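Uncharacterized protein (Yersinia pestis, PDB 4RGI) is of unknown function but belongs to the KTSC domain family and folds as a small alpha-beta sandwich. Local coordinates at residues Q7-Y19 / H46-D60. Residues are numbered along the deposited sequence; the frame is centred on the assembly and turned at random. Where two conformers were deposited one is given.
Sequences QPVSSSRILSIGY and HQNFMSAVSKGRFFD. With SO4 (sulfate ion), chain B; GOL (glycerol), chain C.
Ile-17 drops CD1 onto the middle of the Phe-49 ring, 3.6 Å from its centroid, while Ile-14 CD1 reaches the same ring at its edge. Isoleucine suits a strand facing a helix: the CG1 arm of Ile-17 reaches across to the aromatic ring while CG2 fills the side next to Met-50 and His-46. The flexible selenomethionine Met-50 sets SE 3.8 Å from Ile-17 CG2 and curls through two successive turns of its chain, which bring CE to Val-9 CG1 (3.6 Å). At the far end Tyr-19 CB sits over the centre of the His-46 imidazole, 3.3 Å from its centroid; the two rings are nearly parallel but slid apart, and Tyr-19 OH bonds to Val-41 O. Helices 43-51 and 55-63 pack on one face of the antiparallel sheet, the alpha-beta sandwich of this KTSC domain. Toward solvent, polar groups and bound molecules replace the close packing. A sulfate, probably from the crystallisation liquor, bridges loop and helix start: Ser-11 OG donates to its O3, Ser-54 OG to O4, and Gly-56, lacking a side chain, brings its N within 2.9 Å of O3. A turn about CG-CD (chi3 62°) swings the Arg-13 guanidinium end-on to Asp-60, NH1 to OD2 at 2.8 Å and NH2 to OD1 at 2.9 Å, planes 38° apart; OD1 also pairs with Lys-64 NZ.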
# COMPACT_ATOMS: atom_id res chain seq x y z
N GLN A 7 9.25 1.03 -0.64
CA GLN A 7 9.99 1.90 0.27
C GLN A 7 9.68 1.51 1.68
O GLN A 7 8.51 1.35 2.02
CB GLN A 7 9.61 3.36 0.07
CG GLN A 7 9.72 3.88 -1.34
CD GLN A 7 9.32 5.34 -1.42
OE1 GLN A 7 8.14 5.67 -1.57
NE2 GLN A 7 10.30 6.23 -1.30
N PRO A 8 10.70 1.36 2.53
CA PRO A 8 10.38 1.07 3.94
C PRO A 8 9.65 2.24 4.60
O PRO A 8 9.92 3.38 4.25
CB PRO A 8 11.75 0.85 4.57
CG PRO A 8 12.63 0.47 3.42
CD PRO A 8 12.13 1.25 2.25
N VAL A 9 8.72 1.94 5.51
CA VAL A 9 8.03 2.98 6.28
C VAL A 9 8.01 2.60 7.75
O VAL A 9 8.27 1.45 8.11
CB VAL A 9 6.57 3.19 5.79
CG1 VAL A 9 6.53 3.64 4.35
CG2 VAL A 9 5.76 1.92 5.96
N SER A 10 7.70 3.57 8.61
CA SER A 10 7.56 3.29 10.04
C SER A 10 6.08 3.19 10.38
O SER A 10 5.32 4.13 10.18
CB SER A 10 8.24 4.36 10.89
OG SER A 10 8.11 4.05 12.27
N SER A 11 5.68 2.02 10.88
CA SER A 11 4.28 1.74 11.16
C SER A 11 4.19 0.51 12.03
O SER A 11 5.00 -0.40 11.89
CB SER A 11 3.49 1.53 9.86
OG SER A 11 2.20 1.01 10.14
N SER A 12 3.19 0.46 12.90
CA SER A 12 3.01 -0.70 13.75
C SER A 12 2.44 -1.88 12.94
O SER A 12 2.48 -3.02 13.38
CB SER A 12 2.10 -0.38 14.93
OG SER A 12 0.77 -0.12 14.52
N ARG A 13 1.93 -1.60 11.74
CA ARG A 13 1.28 -2.65 10.97
C ARG A 13 1.90 -2.88 9.61
O ARG A 13 1.75 -3.96 9.03
CB ARG A 13 -0.20 -2.31 10.81
CG ARG A 13 -0.93 -2.26 12.13
CD ARG A 13 -2.19 -1.50 12.01
NE ARG A 13 -3.11 -2.13 11.07
CZ ARG A 13 -4.25 -1.58 10.70
NH1 ARG A 13 -4.58 -0.39 11.19
NH2 ARG A 13 -5.06 -2.18 9.83
N ILE A 14 2.58 -1.87 9.08
CA ILE A 14 3.08 -1.92 7.72
C ILE A 14 4.59 -1.75 7.68
O ILE A 14 5.14 -0.88 8.35
CB ILE A 14 2.38 -0.85 6.85
CG1 ILE A 14 0.88 -1.17 6.76
CG2 ILE A 14 3.02 -0.76 5.45
CD1 ILE A 14 -0.01 -0.05 6.23
N LEU A 15 5.26 -2.60 6.91
CA LEU A 15 6.72 -2.54 6.81
C LEU A 15 7.22 -1.72 5.61
O LEU A 15 8.21 -0.99 5.73
CB LEU A 15 7.30 -3.95 6.73
CG LEU A 15 7.16 -4.82 7.98
CD1 LEU A 15 7.61 -6.23 7.66
CD2 LEU A 15 8.01 -4.25 9.11
N SER A 16 6.56 -1.85 4.47
CA SER A 16 6.98 -1.14 3.26
C SER A 16 5.84 -1.01 2.26
O SER A 16 4.89 -1.78 2.29
CB SER A 16 8.17 -1.85 2.58
OG SER A 16 7.82 -3.16 2.15
N ILE A 17 5.95 -0.01 1.39
CA ILE A 17 4.90 0.34 0.43
C ILE A 17 5.54 0.66 -0.88
O ILE A 17 6.49 1.44 -0.93
CB ILE A 17 4.09 1.56 0.89
CG1 ILE A 17 3.39 1.30 2.22
CG2 ILE A 17 3.03 1.94 -0.16
CD1 ILE A 17 2.77 2.55 2.83
N GLY A 18 5.03 0.07 -1.96
CA GLY A 18 5.50 0.40 -3.30
C GLY A 18 4.36 0.77 -4.22
O GLY A 18 3.22 0.42 -3.96
N TYR A 19 4.66 1.49 -5.30
CA TYR A 19 3.63 1.86 -6.25
C TYR A 19 4.19 1.83 -7.67
O TYR A 19 5.30 2.31 -7.93
CB TYR A 19 3.07 3.24 -5.93
CG TYR A 19 1.93 3.66 -6.83
CD1 TYR A 19 0.67 3.09 -6.71
CD2 TYR A 19 2.12 4.62 -7.81
CE1 TYR A 19 -0.38 3.47 -7.56
CE2 TYR A 19 1.07 5.02 -8.64
CZ TYR A 19 -0.17 4.43 -8.53
OH TYR A 19 -1.19 4.83 -9.37
N HIS A 46 -1.62 7.06 -3.60
CA HIS A 46 -0.34 6.60 -3.13
C HIS A 46 0.41 7.75 -2.47
O HIS A 46 1.01 7.57 -1.43
CB HIS A 46 0.49 6.01 -4.26
CG HIS A 46 1.91 5.76 -3.88
ND1 HIS A 46 2.96 6.42 -4.46
CD2 HIS A 46 2.45 4.93 -2.95
CE1 HIS A 46 4.09 6.00 -3.92
NE2 HIS A 46 3.81 5.10 -2.99
N GLN A 47 0.38 8.93 -3.09
CA GLN A 47 1.04 10.09 -2.51
C GLN A 47 0.48 10.42 -1.13
O GLN A 47 1.24 10.63 -0.19
CB GLN A 47 0.91 11.30 -3.43
CG GLN A 47 1.72 11.20 -4.71
CD GLN A 47 1.44 12.38 -5.60
OE1 GLN A 47 0.44 13.09 -5.41
NE2 GLN A 47 2.31 12.63 -6.57
N ASN A 48 -0.84 10.44 -0.99
CA ASN A 48 -1.46 10.69 0.31
C ASN A 48 -1.13 9.61 1.36
O ASN A 48 -1.03 9.91 2.54
CB ASN A 48 -2.97 10.80 0.18
CG ASN A 48 -3.40 12.06 -0.53
OD1 ASN A 48 -2.62 13.01 -0.69
ND2 ASN A 48 -4.66 12.08 -0.97
N PHE A 49 -1.02 8.37 0.91
CA PHE A 49 -0.61 7.25 1.76
C PHE A 49 0.76 7.53 2.35
O PHE A 49 0.97 7.39 3.54
CB PHE A 49 -0.57 5.97 0.93
CG PHE A 49 -0.65 4.67 1.74
CD1 PHE A 49 -0.74 4.66 3.12
CD2 PHE A 49 -0.65 3.46 1.07
CE1 PHE A 49 -0.83 3.44 3.82
CE2 PHE A 49 -0.74 2.24 1.76
CZ PHE A 49 -0.81 2.23 3.14
N MSE A 50 1.68 7.96 1.49
CA MSE A 50 3.06 8.17 1.93
C MSE A 50 3.17 9.37 2.87
O MSE A 50 4.06 9.40 3.73
CB MSE A 50 3.99 8.34 0.73
CG MSE A 50 4.09 7.11 -0.16
SE MSE A 50 4.39 5.40 0.79
CE MSE A 50 6.23 5.63 1.36
N SER A 51 2.27 10.33 2.72
CA SER A 51 2.30 11.52 3.57
C SER A 51 1.49 11.41 4.84
O SER A 51 1.55 12.29 5.68
CB SER A 51 1.79 12.73 2.78
OG SER A 51 2.60 12.95 1.66
N ALA A 52 0.72 10.34 4.98
CA ALA A 52 -0.17 10.20 6.13
C ALA A 52 0.61 10.17 7.44
O ALA A 52 1.69 9.58 7.51
CB ALA A 52 -1.01 8.93 6.01
N VAL A 53 0.03 10.78 8.46
CA VAL A 53 0.53 10.69 9.82
C VAL A 53 0.61 9.22 10.27
O VAL A 53 1.64 8.77 10.78
CB VAL A 53 -0.38 11.49 10.79
CG1 VAL A 53 -0.07 11.14 12.23
CG2 VAL A 53 -0.24 12.97 10.54
N SER A 54 -0.48 8.48 10.06
CA SER A 54 -0.58 7.07 10.41
C SER A 54 -0.84 6.20 9.19
O SER A 54 -1.90 6.31 8.58
CB SER A 54 -1.71 6.85 11.41
OG SER A 54 -1.91 5.46 11.65
N LYS A 55 0.12 5.35 8.81
CA LYS A 55 -0.07 4.49 7.64
C LYS A 55 -1.22 3.52 7.91
O LYS A 55 -2.01 3.19 7.01
CB LYS A 55 1.21 3.71 7.29
CG LYS A 55 2.44 4.58 6.98
CD LYS A 55 2.27 5.37 5.70
CE LYS A 55 3.54 6.11 5.34
NZ LYS A 55 3.73 7.34 6.17
N GLY A 56 -1.32 3.04 9.14
CA GLY A 56 -2.41 2.16 9.50
C GLY A 56 -3.79 2.79 9.34
O GLY A 56 -4.70 2.18 8.78
N ARG A 57 -3.94 4.02 9.83
CA ARG A 57 -5.22 4.71 9.74
C ARG A 57 -5.59 4.97 8.30
O ARG A 57 -6.75 4.81 7.91
CB ARG A 57 -5.19 6.03 10.50
CG ARG A 57 -6.51 6.80 10.38
CD ARG A 57 -6.49 8.15 11.12
NE ARG A 57 -7.63 8.99 10.74
CZ ARG A 57 -8.79 8.98 11.38
NH1 ARG A 57 -8.98 8.20 12.44
NH2 ARG A 57 -9.78 9.77 10.96
N PHE A 58 -4.60 5.37 7.51
CA PHE A 58 -4.85 5.66 6.10
C PHE A 58 -5.21 4.37 5.38
O PHE A 58 -6.14 4.34 4.59
CB PHE A 58 -3.65 6.32 5.44
CG PHE A 58 -3.92 6.76 4.02
CD1 PHE A 58 -3.80 5.87 2.97
CD2 PHE A 58 -4.32 8.05 3.76
CE1 PHE A 58 -4.06 6.27 1.68
CE2 PHE A 58 -4.58 8.45 2.47
CZ PHE A 58 -4.45 7.56 1.42
N PHE A 59 -4.47 3.30 5.65
CA PHE A 59 -4.82 2.02 5.04
C PHE A 59 -6.26 1.65 5.39
O PHE A 59 -7.05 1.28 4.52
CB PHE A 59 -3.89 0.91 5.49
CG PHE A 59 -4.34 -0.45 5.07
CD1 PHE A 59 -4.31 -0.81 3.73
CD2 PHE A 59 -4.81 -1.35 5.99
CE1 PHE A 59 -4.73 -2.06 3.34
CE2 PHE A 59 -5.23 -2.61 5.60
CZ PHE A 59 -5.20 -2.97 4.28
N ASP A 60 -6.62 1.75 6.66
CA ASP A 60 -7.97 1.37 7.08
C ASP A 60 -9.06 2.22 6.44
O ASP A 60 -10.13 1.72 6.10
CB ASP A 60 -8.10 1.45 8.61
CG ASP A 60 -7.45 0.29 9.31
OD1 ASP A 60 -7.27 -0.76 8.67
OD2 ASP A 60 -7.12 0.42 10.51
S SO4 B . 0.49 2.88 12.62
O1 SO4 B . -0.25 1.64 12.74
O2 SO4 B . 1.72 2.75 13.38
O3 SO4 B . 0.78 3.09 11.20
O4 SO4 B . -0.30 4.01 13.14
C1 GOL C . 7.76 8.54 5.87
O1 GOL C . 6.43 8.24 5.50
C2 GOL C . 8.49 7.25 6.20
O2 GOL C . 9.85 7.51 6.43
C3 GOL C . 7.91 6.61 7.45
O3 GOL C . 6.63 6.11 7.16
O HOH W 1 6.22 3.98 -2.41
O HOH W 2 2.56 5.02 10.53